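Local structure of iron-regulated outer membrane protein (4B7O) at residues D475-S480 with I526-G531; K533-R538 with D564-P569. The protein probably takes up siderophore-bound iron across the outer membrane of Neisseria meningitidis as a TonB-dependent transporter. One frame throughout, in Å; residues are numbered along the deposited sequence.

Contact 1 of 2, residues D475-S480 with I526-G531; sequences DGKTVS and ISIADG
Lys477 points its CG anti to the backbone N (chi1 178°) and stays extended beyond it. This stretches the chain past Ser527 to the carbonyl oxygen of Ile528. Asp475 takes the crowded first rotamer instead, with CG between its own N and C (chi1 54°), and its carboxylate faces Ser527. The Ser527 hydroxyl donates to Asp475, with Ser527 OG to Asp475 OD2 at 2.9 Å. It arrives on the syn lone pair of OD2. Asp475 OD1 accepts from the backbone N of Lys477 at 3.1 Å, from above the carboxylate plane. That bond closes an Asx turn. Thr473 OG1 also binds OD1, so both oxygens are held and rotation of the carboxylate is restrained. The turn belongs to the short connection between strands 458-472 and 478-493 of the TonB-dependent receptor barrel. Segment 526-531 belongs to the long connection between strands 498-509 and 535-547. The touching parts run nearly alongside each other, 17° apart, but no backbone-to-backbone hydrogen bond joins them. Ser527 and Ala529 pair with strand 578-600 instead. Side chains therefore bridge the two segments. Lys477 NZ donates to Ile528 O from outside the carbonyl plane; the modelled separation of Lys477 NZ and Ile528 O, 2.5 Å, is short and its exact value is doubtful. Lys477 CD lies 3.1 Å from Ser527 OG, so the aliphatic chain passes close beside the hydroxyl. Glu580 makes a long, weak ion pair with the same ammonium. Farther along, Val479 meets the second segment by its CG2 branch. Val479 CG2 lies 3.6 Å from Ile528 CG2, and the two side chains cross at a slant. Val479 CG2 is also 3.6 Å from Ala529 O. The Ile528 side chain also touches Thr473.

Contact 2 of 2, residues K533-R538 with D564-P569; sequences KAERAR and DALANP
Glu535 reaches across to Leu566, whose backbone N donates to the carboxylate. Leu566 N and Glu535 OE2 are 2.9 Å apart, and the N-H points at the oxygen with an angle of 165°. The donor comes from the anti side of OE2, 20° out of the carboxylate plane. The glutamate stem packs here too. Glu535 CG lies 3.5 Å from Leu566 CD1, and the two side chains cross at an angle. Glu535 CG is also 3.2 Å from Asp564 O, and the Ala565 CB is 3.8 Å from Glu535 OE2. Extension beyond CG (chi2 172°) carries the carboxylate past Asp564 to the next residues. Lys533 CG comes within 4.1 Å of Asp564 OD2, but the ammonium turns away and bonds to Gly531 O.

The second shell fixes these groups. Arg512 forms a salt bridge with Glu535 OE1. Asn583 ND2 bonds to both Lys533 O and Asp564 O, tying the two segments together from strand 578-600. Backbone pairing of Arg536 with Lys563 belongs to the hairpin of strands 535-547 and 551-567. The chain turns a corner at Asp564. Beyond this pair, the glutamate side chain makes the cross-segment hydrogen bond. With one oxygen on a guanidinium and the other on a backbone N-H, the carboxylate is probably ionised and restrained in its rotation.

In the fold
After the plug and the earlier barrel strands, the chain runs through strand 458-472 and turns into 478-493 at the first segment of contact 1. It crosses the barrel wall, returns along 498-509 and enters the long connection that holds strand 525-528. Contact 1 closes there, across 45 residues. One residue after contact 1, contact 2 opens just before strand 535-547. It closes across 25 residues at the end of 551-567, where the hairpin returns to the same end of the barrel. The two loops lie in series and neither encloses the other. The centres of contacts 1 and 2 are about 15 Å apart. Strand 578-600 pairs with segments of both, linking the connection 526-531 to the hairpin beside it.

Contact 1 of 2, residues D475-S480 with I526-G531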
loop_
_atom_site.group_PDB
_atom_site.type_symbol
_atom_site.label_atom_id
_atom_site.label_comp_id
_atom_site.label_asym_id
_atom_site.label_seq_id
_atom_site.Cartn_x
_atom_site.Cartn_y
_atom_site.Cartn_z
ATOM N N ASP A 475 22.076 -1.283 17.916
ATOM C CA ASP A 475 23.193 -1.174 18.856
ATOM C C ASP A 475 22.687 -0.940 20.268
ATOM O O ASP A 475 23.423 -0.454 21.114
ATOM C CB ASP A 475 24.188 -0.085 18.424
ATOM C CG ASP A 475 23.519 1.274 18.200
ATOM O OD1 ASP A 475 22.310 1.433 18.556
ATOM O OD2 ASP A 475 24.218 2.187 17.686
ATOM N N GLY A 476 21.427 -1.287 20.525
ATOM C CA GLY A 476 20.808 -1.043 21.833
ATOM C C GLY A 476 20.416 0.398 22.129
ATOM O O GLY A 476 19.704 0.650 23.094
ATOM N N LYS A 477 20.866 1.339 21.293
ATOM C CA LYS A 477 20.620 2.787 21.493
ATOM C C LYS A 477 19.175 3.195 21.248
ATOM O O LYS A 477 18.606 2.958 20.159
ATOM C CB LYS A 477 21.541 3.631 20.619
ATOM C CG LYS A 477 21.274 5.123 20.765
ATOM C CD LYS A 477 22.004 5.868 19.652
ATOM C CE LYS A 477 22.245 7.343 19.957
ATOM N NZ LYS A 477 22.971 7.881 18.757
ATOM N N THR A 478 18.590 3.792 22.280
ATOM C CA THR A 478 17.195 4.211 22.287
ATOM C C THR A 478 17.039 5.680 21.991
ATOM O O THR A 478 18.019 6.417 22.008
ATOM C CB THR A 478 16.563 3.869 23.606
ATOM O OG1 THR A 478 16.491 2.449 23.653
ATOM C CG2 THR A 478 15.189 4.384 23.690
ATOM N N VAL A 479 15.822 6.092 21.652
ATOM C CA VAL A 479 15.494 7.505 21.442
ATOM C C VAL A 479 14.019 7.559 21.249
ATOM O O VAL A 479 13.485 6.766 20.458
ATOM C CB VAL A 479 16.075 8.079 20.162
ATOM C CG1 VAL A 479 15.456 9.452 19.914
ATOM C CG2 VAL A 479 17.597 8.141 20.243
ATOM N N SER A 480 13.391 8.466 21.996
ATOM C CA SER A 480 11.962 8.749 21.960
ATOM C C SER A 480 11.591 10.177 21.515
ATOM O O SER A 480 12.445 11.066 21.341
ATOM C CB SER A 480 11.316 8.498 23.310
ATOM O OG SER A 480 11.444 7.144 23.704
ATOM N N ILE A 526 24.087 1.014 12.124
ATOM C CA ILE A 526 23.027 1.958 11.789
ATOM C C ILE A 526 22.359 2.356 13.071
ATOM O O ILE A 526 21.496 1.628 13.601
ATOM C CB ILE A 526 21.923 1.339 10.925
ATOM C CG1 ILE A 526 22.469 0.823 9.579
ATOM C CG2 ILE A 526 20.782 2.342 10.797
ATOM C CD1 ILE A 526 23.068 1.865 8.653
ATOM N N SER A 527 22.747 3.530 13.553
ATOM C CA SER A 527 22.204 4.070 14.786
ATOM C C SER A 527 21.065 5.129 14.545
ATOM O O SER A 527 20.563 5.322 13.426
ATOM C CB SER A 527 23.364 4.639 15.622
ATOM O OG SER A 527 22.997 4.735 16.997
ATOM N N ILE A 528 20.675 5.819 15.601
ATOM C CA ILE A 528 19.784 6.954 15.473
ATOM C C ILE A 528 20.376 8.096 16.297
ATOM O O ILE A 528 20.826 7.868 17.416
ATOM C CB ILE A 528 18.401 6.585 15.989
ATOM C CG1 ILE A 528 17.410 7.742 15.797
ATOM C CG2 ILE A 528 18.485 6.098 17.421
ATOM C CD1 ILE A 528 15.967 7.328 16.013
ATOM N N ALA A 529 20.390 9.306 15.737
ATOM C CA ALA A 529 20.959 10.471 16.410
ATOM C C ALA A 529 20.169 10.866 17.644
ATOM O O ALA A 529 19.028 10.444 17.823
ATOM C CB ALA A 529 21.073 11.616 15.445
ATOM N N ASP A 530 20.792 11.625 18.529
ATOM C CA ASP A 530 20.089 12.144 19.723
ATOM C C ASP A 530 18.956 13.115 19.382
ATOM O O ASP A 530 19.092 13.958 18.481
ATOM C CB ASP A 530 21.076 12.867 20.664
ATOM C CG ASP A 530 21.701 11.927 21.703
ATOM O OD1 ASP A 530 20.964 11.079 22.301
ATOM O OD2 ASP A 530 22.938 12.055 21.916
ATOM N N GLY A 531 17.871 13.025 20.149
ATOM C CA GLY A 531 16.679 13.869 19.959
ATOM C C GLY A 531 16.066 13.936 18.555
ATOM O O GLY A 531 15.311 14.861 18.280
#

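Contact 2 of 2, residues K533-R538 with D564-P569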
loop_
_atom_site.group_PDB
_atom_site.type_symbol
_atom_site.label_atom_id
_atom_site.label_comp_id
_atom_site.label_asym_id
_atom_site.label_seq_id
_atom_site.Cartn_x
_atom_site.Cartn_y
_atom_site.Cartn_z
ATOM N N LYS A 533 13.449 13.559 15.823
ATOM C CA LYS A 533 11.991 13.588 16.000
ATOM C C LYS A 533 11.275 12.837 14.864
ATOM O O LYS A 533 11.887 12.531 13.812
ATOM C CB LYS A 533 11.483 15.048 15.961
ATOM C CG LYS A 533 12.393 16.134 16.569
ATOM C CD LYS A 533 11.821 16.649 17.884
ATOM C CE LYS A 533 12.900 16.722 18.965
ATOM N NZ LYS A 533 14.148 17.447 18.535
ATOM N N ALA A 534 9.982 12.613 15.080
ATOM C CA ALA A 534 9.011 12.203 14.028
ATOM C C ALA A 534 8.799 13.243 12.939
ATOM O O ALA A 534 8.831 14.432 13.197
ATOM C CB ALA A 534 7.667 11.831 14.627
ATOM N N GLU A 535 8.607 12.764 11.713
ATOM C CA GLU A 535 8.228 13.565 10.561
ATOM C C GLU A 535 6.867 14.126 10.832
ATOM O O GLU A 535 5.947 13.378 11.206
ATOM C CB GLU A 535 8.111 12.670 9.344
ATOM C CG GLU A 535 9.416 12.468 8.623
ATOM C CD GLU A 535 9.320 11.412 7.523
ATOM O OE1 GLU A 535 8.285 10.675 7.490
ATOM O OE2 GLU A 535 10.254 11.350 6.676
ATOM N N ARG A 536 6.703 15.413 10.587
ATOM C CA ARG A 536 5.408 16.075 10.934
ATOM C C ARG A 536 4.727 16.705 9.724
ATOM O O ARG A 536 5.288 17.569 9.045
ATOM C CB ARG A 536 5.570 17.068 12.097
ATOM C CG ARG A 536 4.246 17.419 12.744
ATOM C CD ARG A 536 4.410 17.721 14.199
ATOM N NE ARG A 536 3.147 18.094 14.844
ATOM C CZ ARG A 536 2.709 19.350 14.916
ATOM N NH1 ARG A 536 3.428 20.339 14.350
ATOM N NH2 ARG A 536 1.555 19.605 15.546
ATOM N N ALA A 537 3.561 16.190 9.389
ATOM C CA ALA A 537 2.903 16.652 8.174
ATOM C C ALA A 537 1.825 17.650 8.576
ATOM O O ALA A 537 1.125 17.455 9.599
ATOM C CB ALA A 537 2.259 15.475 7.436
ATOM N N ARG A 538 1.694 18.698 7.773
ATOM C CA ARG A 538 0.486 19.516 7.835
ATOM C C ARG A 538 -0.207 19.442 6.485
ATOM O O ARG A 538 0.368 19.849 5.509
ATOM C CB ARG A 538 0.835 20.969 8.184
ATOM C CG ARG A 538 -0.373 21.800 8.596
ATOM C CD ARG A 538 -0.005 23.273 8.838
ATOM N NE ARG A 538 0.710 23.945 7.737
ATOM C CZ ARG A 538 0.769 25.279 7.599
ATOM N NH1 ARG A 538 0.126 26.067 8.462
ATOM N NH2 ARG A 538 1.455 25.854 6.602
ATOM N N ASP A 564 10.890 17.888 9.172
ATOM C CA ASP A 564 11.751 16.891 9.740
ATOM C C ASP A 564 11.733 15.550 9.001
ATOM O O ASP A 564 11.687 14.511 9.620
ATOM C CB ASP A 564 11.385 16.700 11.198
ATOM C CG ASP A 564 11.796 17.889 12.071
ATOM O OD1 ASP A 564 12.753 18.638 11.691
ATOM O OD2 ASP A 564 11.148 18.041 13.147
ATOM N N ALA A 565 11.754 15.581 7.679
ATOM C CA ALA A 565 11.785 14.336 6.898
ATOM C C ALA A 565 13.052 13.566 7.209
ATOM O O ALA A 565 14.115 14.172 7.394
ATOM C CB ALA A 565 11.746 14.665 5.422
ATOM N N LEU A 566 12.958 12.242 7.235
ATOM C CA LEU A 566 14.158 11.394 7.379
ATOM C C LEU A 566 14.398 10.542 6.162
ATOM O O LEU A 566 13.477 9.924 5.592
ATOM C CB LEU A 566 14.086 10.481 8.593
ATOM C CG LEU A 566 13.582 11.048 9.910
ATOM C CD1 LEU A 566 12.123 10.734 10.020
ATOM C CD2 LEU A 566 14.284 10.355 11.041
ATOM N N ALA A 567 15.650 10.472 5.768
ATOM C CA ALA A 567 15.968 9.575 4.694
ATOM C C ALA A 567 17.208 8.708 5.035
ATOM O O ALA A 567 17.079 7.658 5.643
ATOM C CB ALA A 567 16.151 10.369 3.419
ATOM N N ASN A 568 18.388 9.150 4.622
ATOM C CA ASN A 568 19.639 8.479 4.950
ATOM C C ASN A 568 20.132 8.901 6.359
ATOM O O ASN A 568 19.699 9.941 6.924
ATOM C CB ASN A 568 20.720 8.818 3.894
ATOM C CG ASN A 568 20.385 8.291 2.508
ATOM O OD1 ASN A 568 19.865 7.200 2.364
ATOM N ND2 ASN A 568 20.696 9.065 1.484
ATOM N N PRO A 569 21.026 8.080 6.941
ATOM C CA PRO A 569 21.686 8.400 8.225
ATOM C C PRO A 569 22.970 9.252 8.006
ATOM O O PRO A 569 23.609 9.102 6.945
ATOM C CB PRO A 569 21.998 7.003 8.820
ATOM C CG PRO A 569 21.504 5.969 7.808
ATOM C CD PRO A 569 21.309 6.694 6.495
#